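Side-chain contacts in cysteine protease-like VirA (Shigella flexneri, PDB 3EB8), which acts as a secreted virulence effector required for bacterial entry into epithelial cells and for spread within and between them: residues C49-G53 / I54-F58; D172-E176 / L177-E181; P206-L210 / C211-E215; N264-E268 / Q269-N273. One frame throughout, in Å; residues are numbered along the deposited sequence.

How the contacts relate
Contact 1 sits in a five-stranded antiparallel sheet, on the opposite side of the chain's centre from contacts 2 and 3, with centres about 48 and 47 Å from theirs. Contacts 2 and 3 are the nearest pair, about 25 Å between centres and 10 Å between nearest atoms. Helix 194-204 links them: it packs against the helix of contact 2 and is followed by the loop of contact 3. Contact 4 lies at the far end of helix 245-265, where the chain turns into the mixed sheet. Contacts 3 and 4 both belong to the tubulin-binding region 182-273, yet their centres are about 45 Å apart. All four are local turns or helix ends.

Contact 1: C49-G53 / I54-F58; sequences CLNKG and ICSVF
A tight beta hairpin joins strands 44-51 and 54-61, and the pair Asn51 and Ile54 closes it. Asn51 N gives its hydrogen to Ile54 O at 2.8 Å, and Ile54 N returns a bond of 2.9 Å to Asn51 O. Next along the hairpin, Leu50 and Cys55 form a non-hydrogen-bonded pair; Leu50 CD2 comes to 4.3 Å from Cys55 CB, and both side chains lie on the face where they touch Phe36 of the neighbouring strand 35-41 and Tyr75 of helix 72-81. Cys49 and Ser56 are hydrogen-bonded again, Cys49 N reaching Ser56 O at 2.9 Å and Ser56 N reaching Cys49 O at 2.8 Å. Cys55 CA also makes a CA-H...O contact with Cys49 O. The two-residue loop Lys52-Gly53 is a type I' beta turn, with positive phi at both positions, whose twist suits a two-residue hairpin connection. On the face opposite Leu50 and Cys55, the thiol of Cys49 makes a sulfur-aromatic contact two residues beyond its strand partner. SG is 3.8 Å from Phe58 CD1 and approaches the ring obliquely. It gets there by standing anti to its own carbonyl carbon (chi1 -55°), and Met32 touches both Cys49 and Phe58. Beyond this pair, strand 66-69 borders Ile54, Ser56 and Phe58 through Gln69 and Ser67.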
loop_
_atom_site.group_PDB
_atom_site.type_symbol
_atom_site.label_atom_id
_atom_site.label_comp_id
_atom_site.label_asym_id
_atom_site.label_seq_id
_atom_site.Cartn_x
_atom_site.Cartn_y
_atom_site.Cartn_z
ATOM N N CYS A 49 -16.498 3.200 -16.118
ATOM C CA CYS A 49 -17.553 2.363 -15.573
ATOM C C CYS A 49 -17.369 0.905 -15.945
ATOM O O CYS A 49 -16.875 0.586 -17.023
ATOM C CB CYS A 49 -18.923 2.856 -16.040
ATOM S SG CYS A 49 -19.218 4.590 -15.666
ATOM N N LEU A 50 -17.773 0.030 -15.030
ATOM C CA LEU A 50 -17.814 -1.397 -15.269
ATOM C C LEU A 50 -19.265 -1.834 -15.287
ATOM O O LEU A 50 -20.055 -1.429 -14.434
ATOM C CB LEU A 50 -17.056 -2.134 -14.169
ATOM C CG LEU A 50 -15.559 -2.244 -14.440
ATOM C CD1 LEU A 50 -14.778 -2.420 -13.162
ATOM C CD2 LEU A 50 -15.295 -3.398 -15.391
ATOM N N ASN A 51 -19.618 -2.637 -16.277
ATOM C CA ASN A 51 -20.937 -3.240 -16.330
ATOM C C ASN A 51 -20.772 -4.684 -16.770
ATOM O O ASN A 51 -20.310 -4.957 -17.877
ATOM C CB ASN A 51 -21.848 -2.449 -17.269
ATOM C CG ASN A 51 -21.876 -0.957 -16.922
ATOM O OD1 ASN A 51 -22.546 -0.541 -15.970
ATOM N ND2 ASN A 51 -21.134 -0.150 -17.686
ATOM N N LYS A 52 -21.113 -5.608 -15.880
ATOM C CA LYS A 52 -20.895 -7.023 -16.140
ATOM C C LYS A 52 -19.450 -7.269 -16.585
ATOM O O LYS A 52 -19.189 -7.971 -17.556
ATOM C CB LYS A 52 -21.900 -7.538 -17.174
ATOM C CG LYS A 52 -23.343 -7.511 -16.680
ATOM C CD LYS A 52 -24.179 -8.600 -17.326
ATOM C CE LYS A 52 -25.371 -8.963 -16.451
ATOM N NZ LYS A 52 -26.092 -10.173 -16.947
ATOM N N GLY A 53 -18.511 -6.665 -15.868
ATOM C CA GLY A 53 -17.099 -6.853 -16.145
ATOM C C GLY A 53 -16.570 -6.143 -17.383
ATOM O O GLY A 53 -15.382 -6.241 -17.684
ATOM N N ILE A 54 -17.442 -5.442 -18.107
ATOM C CA ILE A 54 -17.015 -4.663 -19.267
ATOM C C ILE A 54 -16.817 -3.191 -18.912
ATOM O O ILE A 54 -17.706 -2.554 -18.329
ATOM C CB ILE A 54 -18.031 -4.736 -20.416
ATOM C CG1 ILE A 54 -18.292 -6.192 -20.816
ATOM C CG2 ILE A 54 -17.537 -3.934 -21.598
ATOM C CD1 ILE A 54 -19.459 -6.356 -21.783
ATOM N N CYS A 55 -15.658 -2.651 -19.283
ATOM C CA CYS A 55 -15.324 -1.263 -18.984
ATOM C C CYS A 55 -15.705 -0.305 -20.111
ATOM O O CYS A 55 -15.300 -0.482 -21.265
ATOM C CB CYS A 55 -13.833 -1.120 -18.676
ATOM S SG CYS A 55 -13.329 0.568 -18.242
ATOM N N SER A 56 -16.489 0.709 -19.765
ATOM C CA SER A 56 -16.821 1.774 -20.700
ATOM C C SER A 56 -16.249 3.087 -20.183
ATOM O O SER A 56 -16.113 3.291 -18.972
ATOM C CB SER A 56 -18.336 1.898 -20.900
ATOM O OG SER A 56 -18.885 0.674 -21.346
ATOM N N VAL A 57 -15.912 3.973 -21.113
ATOM C CA VAL A 57 -15.384 5.281 -20.777
ATOM C C VAL A 57 -16.359 6.363 -21.207
ATOM O O VAL A 57 -16.810 6.392 -22.346
ATOM C CB VAL A 57 -14.045 5.520 -21.460
ATOM C CG1 VAL A 57 -13.451 6.845 -20.992
ATOM C CG2 VAL A 57 -13.102 4.344 -21.179
ATOM N N PHE A 58 -16.687 7.252 -20.279
ATOM C CA PHE A 58 -17.598 8.341 -20.575
ATOM C C PHE A 58 -16.869 9.676 -20.530
ATOM O O PHE A 58 -16.161 9.994 -19.566
ATOM C CB PHE A 58 -18.759 8.342 -19.593
ATOM C CG PHE A 58 -19.685 7.180 -19.757
ATOM C CD1 PHE A 58 -19.370 5.942 -19.223
ATOM C CD2 PHE A 58 -20.879 7.326 -20.445
ATOM C CE1 PHE A 58 -20.221 4.871 -19.371
ATOM C CE2 PHE A 58 -21.741 6.261 -20.597
ATOM C CZ PHE A 58 -21.413 5.029 -20.059
#

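Contact 2: D172-E176 / L177-E181; sequences DLINE and LGINE
Ile174 and Ile179 make the tightest side-chain contact where helix 167-176 ends, with Ile174 CG1 only 3.4 Å from Ile179 CD1. The terminal methyl of Ile174 also leans on Leu177, its CD1 lying 4.0 Å from Leu177 CD1. One turn back, Leu173 CG meets the same leucine methyl at 3.8 Å, and the two leucines cross obliquely. Leu177 CD1 is thus shared by two residues of the last helical turn. Ile174 holds an unusual first torsion, chi1 -127°, nearly eclipsed, which carries CG1 against Ile179. Ile179 CG1 is anti to its carbonyl carbon (chi1 -63°) and extends CD1 back over the helix end.

Backbone bonds set these groups in place. Leu177 N closes the final regular turn on Leu173 O at 2.9 Å. Ile179 N bonds to Ile174 O, also at 2.9 Å, while Gly178 N makes a weak bond to Asn175 O, doubtful in detail because the nitrogen sits too close to a neighbour in the model. Further out, Ile229 of helix 226-234 touches both Leu173 and Leu177, and Ile144 of helix 140-149 covers Ile174 and Ile179, so the apolar side faces the protein interior. With positive phi at Gly178, the helix terminates in a Schellman motif, with the apolar contact between Ile174 and Ile179, the residues its 6→1 bond joins, that usually goes with it.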
loop_
_atom_site.group_PDB
_atom_site.type_symbol
_atom_site.label_atom_id
_atom_site.label_comp_id
_atom_site.label_asym_id
_atom_site.label_seq_id
_atom_site.Cartn_x
_atom_site.Cartn_y
_atom_site.Cartn_z
ATOM N N ASP A 172 16.762 4.049 13.807
ATOM C CA ASP A 172 17.171 4.841 14.965
ATOM C C ASP A 172 15.958 5.275 15.803
ATOM O O ASP A 172 16.008 5.270 17.030
ATOM C CB ASP A 172 17.987 6.070 14.547
ATOM C CG ASP A 172 19.363 5.721 14.019
ATOM O OD1 ASP A 172 19.792 4.559 14.187
ATOM O OD2 ASP A 172 20.021 6.621 13.441
ATOM N N LEU A 173 14.877 5.660 15.132
ATOM C CA LEU A 173 13.642 6.048 15.808
ATOM C C LEU A 173 13.045 4.874 16.578
ATOM O O LEU A 173 12.739 4.981 17.756
ATOM C CB LEU A 173 12.617 6.562 14.792
ATOM C CG LEU A 173 11.193 6.834 15.299
ATOM C CD1 LEU A 173 11.181 7.979 16.285
ATOM C CD2 LEU A 173 10.248 7.144 14.144
ATOM N N ILE A 174 12.892 3.747 15.900
ATOM C CA ILE A 174 12.224 2.599 16.479
ATOM C C ILE A 174 13.041 2.087 17.666
ATOM O O ILE A 174 12.500 1.612 18.672
ATOM C CB ILE A 174 11.959 1.510 15.387
ATOM C CG1 ILE A 174 10.488 1.119 15.387
ATOM C CG2 ILE A 174 12.900 0.288 15.507
ATOM C CD1 ILE A 174 9.578 2.285 15.093
ATOM N N ASN A 175 14.352 2.234 17.558
ATOM C CA ASN A 175 15.262 1.823 18.619
ATOM C C ASN A 175 15.134 2.662 19.895
ATOM O O ASN A 175 15.162 2.123 21.011
ATOM C CB ASN A 175 16.711 1.853 18.116
ATOM C CG ASN A 175 17.717 1.859 19.248
ATOM O OD1 ASN A 175 18.401 2.860 19.481
ATOM N ND2 ASN A 175 17.791 0.749 19.982
ATOM N N GLU A 176 15.014 3.981 19.726
ATOM C CA GLU A 176 14.909 4.887 20.861
ATOM C C GLU A 176 13.495 4.889 21.435
ATOM O O GLU A 176 13.298 5.190 22.614
ATOM C CB GLU A 176 15.390 6.295 20.498
ATOM C CG GLU A 176 16.848 6.312 20.026
ATOM C CD GLU A 176 17.532 7.661 20.176
ATOM O OE1 GLU A 176 16.835 8.685 20.325
ATOM O OE2 GLU A 176 18.780 7.695 20.142
ATOM N N LEU A 177 12.520 4.535 20.606
ATOM C CA LEU A 177 11.178 4.259 21.096
ATOM C C LEU A 177 11.195 2.984 21.932
ATOM O O LEU A 177 10.191 2.621 22.528
ATOM C CB LEU A 177 10.191 4.109 19.941
ATOM C CG LEU A 177 9.724 5.403 19.253
ATOM C CD1 LEU A 177 9.056 5.107 17.917
ATOM C CD2 LEU A 177 8.782 6.206 20.149
ATOM N N GLY A 178 12.334 2.294 21.948
ATOM C CA GLY A 178 12.502 1.115 22.777
ATOM C C GLY A 178 11.928 -0.149 22.164
ATOM O O GLY A 178 11.788 -1.177 22.841
ATOM N N ILE A 179 11.589 -0.083 20.880
ATOM C CA ILE A 179 11.112 -1.270 20.186
ATOM C C ILE A 179 12.285 -2.210 19.874
ATOM O O ILE A 179 13.142 -1.907 19.034
ATOM C CB ILE A 179 10.335 -0.918 18.891
ATOM C CG1 ILE A 179 9.070 -0.103 19.217
ATOM C CG2 ILE A 179 9.980 -2.181 18.140
ATOM C CD1 ILE A 179 8.337 0.466 18.001
ATOM N N ASN A 180 12.329 -3.339 20.578
ATOM C CA ASN A 180 13.277 -4.401 20.258
ATOM C C ASN A 180 12.645 -5.788 20.312
ATOM O O ASN A 180 11.416 -5.928 20.263
ATOM C CB ASN A 180 14.537 -4.330 21.130
ATOM C CG ASN A 180 14.230 -4.389 22.607
ATOM O OD1 ASN A 180 13.431 -5.214 23.057
ATOM N ND2 ASN A 180 14.871 -3.514 23.375
ATOM N N GLU A 181 13.493 -6.806 20.419
ATOM C CA GLU A 181 13.047 -8.184 20.270
ATOM C C GLU A 181 12.290 -8.684 21.489
ATOM O O GLU A 181 11.529 -9.648 21.395
ATOM C CB GLU A 181 14.221 -9.113 19.936
ATOM C CG GLU A 181 15.306 -9.191 21.007
ATOM C CD GLU A 181 16.465 -8.220 20.788
ATOM O OE1 GLU A 181 16.255 -7.139 20.188
ATOM O OE2 GLU A 181 17.589 -8.544 21.236
#

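Contact 3: P206-L210 / C211-E215; sequences PQQDL and CFQTE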
loop_
_atom_site.group_PDB
_atom_site.type_symbol
_atom_site.label_atom_id
_atom_site.label_comp_id
_atom_site.label_asym_id
_atom_site.label_seq_id
_atom_site.Cartn_x
_atom_site.Cartn_y
_atom_site.Cartn_z
ATOM N N PRO A 206 22.798 15.085 7.294
ATOM C CA PRO A 206 23.994 15.937 7.325
ATOM C C PRO A 206 23.861 17.153 6.406
ATOM O O PRO A 206 24.266 18.259 6.775
ATOM C CB PRO A 206 25.105 15.018 6.794
ATOM C CG PRO A 206 24.495 13.645 6.678
ATOM C CD PRO A 206 23.024 13.848 6.532
ATOM N N GLN A 207 23.293 16.936 5.223
ATOM C CA GLN A 207 23.137 17.982 4.208
ATOM C C GLN A 207 22.459 19.255 4.742
ATOM O O GLN A 207 21.526 19.192 5.541
ATOM C CB GLN A 207 22.360 17.440 3.007
ATOM C CG GLN A 207 22.548 15.940 2.730
ATOM C CD GLN A 207 21.603 15.044 3.537
ATOM O OE1 GLN A 207 21.371 13.886 3.180
ATOM N NE2 GLN A 207 21.057 15.582 4.621
ATOM N N GLN A 208 22.929 20.410 4.283
ATOM C CA GLN A 208 22.475 21.686 4.823
ATOM C C GLN A 208 21.519 22.434 3.882
ATOM O O GLN A 208 21.063 23.534 4.198
ATOM C CB GLN A 208 23.683 22.559 5.159
ATOM C CG GLN A 208 23.542 23.355 6.449
ATOM C CD GLN A 208 23.722 22.499 7.693
ATOM O OE1 GLN A 208 24.183 21.359 7.618
ATOM N NE2 GLN A 208 23.358 23.048 8.845
ATOM N N ASP A 209 21.220 21.832 2.733
ATOM C CA ASP A 209 20.305 22.432 1.757
ATOM C C ASP A 209 19.000 22.837 2.417
ATOM O O ASP A 209 18.601 22.248 3.421
ATOM C CB ASP A 209 20.004 21.459 0.610
ATOM C CG ASP A 209 21.202 21.225 -0.294
ATOM O OD1 ASP A 209 22.265 20.799 0.216
ATOM O OD2 ASP A 209 21.077 21.457 -1.517
ATOM N N LEU A 210 18.334 23.842 1.852
ATOM C CA LEU A 210 17.040 24.258 2.374
ATOM C C LEU A 210 16.105 23.069 2.425
ATOM O O LEU A 210 15.452 22.858 3.442
ATOM C CB LEU A 210 16.421 25.402 1.565
ATOM C CG LEU A 210 14.988 25.779 1.967
ATOM C CD1 LEU A 210 14.912 26.296 3.385
ATOM C CD2 LEU A 210 14.401 26.800 1.016
ATOM N N CYS A 211 16.066 22.270 1.355
ATOM C CA CYS A 211 15.196 21.083 1.341
ATOM C C CYS A 211 15.476 20.130 2.503
ATOM O O CYS A 211 14.545 19.683 3.142
ATOM C CB CYS A 211 15.216 20.344 -0.005
ATOM S SG CYS A 211 16.852 19.856 -0.594
ATOM N N PHE A 212 16.748 19.837 2.781
ATOM C CA PHE A 212 17.102 18.985 3.918
ATOM C C PHE A 212 16.737 19.648 5.231
ATOM O O PHE A 212 16.290 18.981 6.151
ATOM C CB PHE A 212 18.580 18.616 3.902
ATOM C CG PHE A 212 18.930 17.652 2.824
ATOM C CD1 PHE A 212 19.687 18.053 1.734
ATOM C CD2 PHE A 212 18.464 16.348 2.878
ATOM C CE1 PHE A 212 20.002 17.157 0.727
ATOM C CE2 PHE A 212 18.770 15.447 1.882
ATOM C CZ PHE A 212 19.543 15.850 0.803
ATOM N N GLN A 213 16.907 20.965 5.294
ATOM C CA GLN A 213 16.538 21.711 6.482
ATOM C C GLN A 213 15.025 21.621 6.697
ATOM O O GLN A 213 14.556 21.406 7.822
ATOM C CB GLN A 213 17.012 23.159 6.379
ATOM C CG GLN A 213 17.223 23.827 7.720
ATOM C CD GLN A 213 18.186 23.086 8.624
ATOM O OE1 GLN A 213 17.941 22.946 9.829
ATOM N NE2 GLN A 213 19.288 22.606 8.053
ATOM N N THR A 214 14.258 21.748 5.615
ATOM C CA THR A 214 12.815 21.584 5.725
ATOM C C THR A 214 12.443 20.160 6.164
ATOM O O THR A 214 11.610 19.973 7.050
ATOM C CB THR A 214 12.053 21.986 4.427
ATOM O OG1 THR A 214 12.111 20.924 3.473
ATOM C CG2 THR A 214 12.651 23.219 3.818
ATOM N N GLU A 215 13.062 19.153 5.564
ATOM C CA GLU A 215 12.812 17.786 6.002
ATOM C C GLU A 215 13.156 17.582 7.489
ATOM O O GLU A 215 12.429 16.891 8.210
ATOM C CB GLU A 215 13.586 16.777 5.149
ATOM C CG GLU A 215 13.219 16.746 3.683
ATOM C CD GLU A 215 13.983 15.663 2.917
ATOM O OE1 GLU A 215 13.882 14.477 3.287
ATOM O OE2 GLU A 215 14.694 15.993 1.947
#
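Gln207 lies flat over one face of the Phe212 ring, spanning the loop 206-210 and the first turn of helix 210-221. Its CB sits above the CD1-CE1 side of the ring, modelled closer than carbons can be, so the exact spacing there is doubtful. The chain then bends at CG (chi2 86°) and passes across the ring: CG is 3.6 Å from Phe212 CZ. The amide carbon CD rides 3.3 Å above the ring plane, displaced from the centre toward the rim. At the tip the two polar atoms part, OE1 lying 3.3 Å from Phe212 CE2 and NE2 3.2 Å from Phe212 CD2. Amide and ring planes differ by only 6°, a parallel amide-aromatic stack.

Asp209 meets the same ring at its edge, CB being 3.6 Å from Phe212 CD1, with the carboxylate turned nearly perpendicular to the ring. Asp209 occupies the N-cap position, but its side chain makes no capping bond; its carbonyl O instead accepts Gln213 N at 2.8 Å, starting the helical bonding. Within the turn, Thr214 OG1 donates to Cys211 O at 2.8 Å, and Glu215 N reaches that oxygen from the same face. Phe205 also touches Phe212. Since the N-H bonds of the Gln207 amide lie in a plane nearly parallel to the ring, the stack implies dispersion and pi-face electrostatics rather than an N-H pointed into the aromatic face.

Contact 4: N264-E268 / Q269-N273; sequences NFMPE and QRVIN
Met266 overlaps Gln269 along its aliphatic part, and its methyl carries most of the contact: CE is 3.4 Å from Gln269 CG, and Gln269 CB also lies close to both CE and CB of Met266. This is the connection between helix 245-265 and strand 274-283, within the tubulin-binding region, and Met266 is the first residue to leave helical backbone angles. Its CG stands between the backbone N and the carbonyl carbon (chi1 45°), and a bend at chi3 turns CE back toward the outgoing chain. The same methyl also meets Val271, whose CG2 is 3.5 Å away, the two side chains crossing at about a right angle. Val271 has positive phi, rare for a beta-branched residue, and its side chain also touches Ser309 and Ile311 of strand 300-312. Ile311 and Phe103 touch Met266 as well, so the methionine is buried although the loop around it is largely exposed.

No clear hydrogen bond joins 264-268 to 269-273, and the backbone is held from outside: Arg262 NH2 bonds to Gln269 O, and Ser309 OG to the carbonyls of Ile272 and Asn273. Glu268 folds over its own peptide link, CG lying between its backbone N and carbonyl carbon, and a further bend at chi2 brings the carboxylate beside Gln269 with its plane steeply inclined to the glutamine amide. Glu268 OE2 ends 3.7 Å from Gln269 CB and 4.0 Å from Gln269 NE2.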
loop_
_atom_site.group_PDB
_atom_site.type_symbol
_atom_site.label_atom_id
_atom_site.label_comp_id
_atom_site.label_asym_id
_atom_site.label_seq_id
_atom_site.Cartn_x
_atom_site.Cartn_y
_atom_site.Cartn_z
ATOM N N ASN A 264 3.664 -26.602 -10.259
ATOM C CA ASN A 264 3.667 -26.840 -11.697
ATOM C C ASN A 264 4.970 -26.375 -12.365
ATOM O O ASN A 264 5.541 -27.078 -13.188
ATOM C CB ASN A 264 2.472 -26.114 -12.324
ATOM C CG ASN A 264 1.758 -26.940 -13.359
ATOM O OD1 ASN A 264 1.846 -28.165 -13.352
ATOM N ND2 ASN A 264 1.033 -26.274 -14.257
ATOM N N PHE A 265 5.449 -25.195 -11.981
ATOM C CA PHE A 265 6.524 -24.531 -12.710
ATOM C C PHE A 265 7.880 -24.551 -12.012
ATOM O O PHE A 265 8.910 -24.639 -12.677
ATOM C CB PHE A 265 6.129 -23.089 -13.066
ATOM C CG PHE A 265 4.839 -22.990 -13.849
ATOM C CD1 PHE A 265 3.787 -22.229 -13.379
ATOM C CD2 PHE A 265 4.678 -23.685 -15.040
ATOM C CE1 PHE A 265 2.596 -22.148 -14.087
ATOM C CE2 PHE A 265 3.485 -23.613 -15.761
ATOM C CZ PHE A 265 2.446 -22.846 -15.279
ATOM N N MET A 266 7.899 -24.472 -10.689
ATOM C CA MET A 266 9.182 -24.453 -9.984
ATOM C C MET A 266 9.139 -25.153 -8.626
ATOM O O MET A 266 9.335 -24.510 -7.589
ATOM C CB MET A 266 9.681 -23.021 -9.840
ATOM C CG MET A 266 8.623 -22.026 -9.407
ATOM S SD MET A 266 8.995 -20.307 -9.870
ATOM C CE MET A 266 10.635 -20.074 -9.192
ATOM N N PRO A 267 8.887 -26.475 -8.635
ATOM C CA PRO A 267 8.799 -27.313 -7.437
ATOM C C PRO A 267 10.120 -27.298 -6.670
ATOM O O PRO A 267 10.122 -27.290 -5.444
ATOM C CB PRO A 267 8.554 -28.729 -7.996
ATOM C CG PRO A 267 8.254 -28.580 -9.428
ATOM C CD PRO A 267 8.797 -27.257 -9.881
ATOM N N GLU A 268 11.230 -27.297 -7.400
ATOM C CA GLU A 268 12.562 -27.403 -6.806
ATOM C C GLU A 268 13.081 -26.041 -6.359
ATOM O O GLU A 268 13.801 -25.938 -5.369
ATOM C CB GLU A 268 13.543 -28.062 -7.794
ATOM C CG GLU A 268 14.089 -27.134 -8.898
ATOM C CD GLU A 268 13.008 -26.520 -9.778
ATOM O OE1 GLU A 268 11.924 -27.118 -9.901
ATOM O OE2 GLU A 268 13.243 -25.436 -10.353
ATOM N N GLN A 269 12.686 -24.996 -7.084
ATOM C CA GLN A 269 13.176 -23.641 -6.830
ATOM C C GLN A 269 12.724 -23.080 -5.486
ATOM O O GLN A 269 11.615 -23.330 -5.032
ATOM C CB GLN A 269 12.773 -22.701 -7.963
ATOM C CG GLN A 269 13.474 -21.363 -7.913
ATOM C CD GLN A 269 14.972 -21.482 -8.120
ATOM O OE1 GLN A 269 15.754 -20.842 -7.415
ATOM N NE2 GLN A 269 15.380 -22.305 -9.086
ATOM N N ARG A 270 13.596 -22.283 -4.883
ATOM C CA ARG A 270 13.478 -21.843 -3.491
ATOM C C ARG A 270 12.440 -20.754 -3.185
ATOM O O ARG A 270 11.685 -20.873 -2.220
ATOM C CB ARG A 270 14.854 -21.389 -3.005
ATOM C CG ARG A 270 14.869 -20.697 -1.662
ATOM C CD ARG A 270 16.258 -20.143 -1.371
ATOM N NE ARG A 270 16.214 -18.943 -0.535
ATOM C CZ ARG A 270 16.387 -17.707 -0.993
ATOM N NH1 ARG A 270 16.624 -17.506 -2.283
ATOM N NH2 ARG A 270 16.331 -16.671 -0.165
ATOM N N VAL A 271 12.435 -19.687 -3.979
ATOM C CA VAL A 271 11.472 -18.566 -3.839
ATOM C C VAL A 271 11.287 -17.907 -2.457
ATOM O O VAL A 271 10.663 -18.463 -1.546
ATOM C CB VAL A 271 10.074 -18.887 -4.418
ATOM C CG1 VAL A 271 9.255 -17.605 -4.522
ATOM C CG2 VAL A 271 10.213 -19.547 -5.768
ATOM N N ILE A 272 11.796 -16.688 -2.333
ATOM C CA ILE A 272 11.608 -15.902 -1.122
ATOM C C ILE A 272 10.124 -15.686 -0.898
ATOM O O ILE A 272 9.364 -15.580 -1.847
ATOM C CB ILE A 272 12.295 -14.519 -1.216
ATOM C CG1 ILE A 272 11.580 -13.635 -2.238
ATOM C CG2 ILE A 272 13.780 -14.664 -1.578
ATOM C CD1 ILE A 272 12.018 -12.191 -2.185
ATOM N N ASN A 273 9.716 -15.611 0.364
ATOM C CA ASN A 273 8.308 -15.440 0.694
ATOM C C ASN A 273 7.744 -14.047 0.386
ATOM O O ASN A 273 6.664 -13.920 -0.205
ATOM C CB ASN A 273 8.063 -15.737 2.171
ATOM C CG ASN A 273 6.659 -15.355 2.607
ATOM O OD1 ASN A 273 6.426 -14.253 3.114
ATOM N ND2 ASN A 273 5.709 -16.258 2.384
#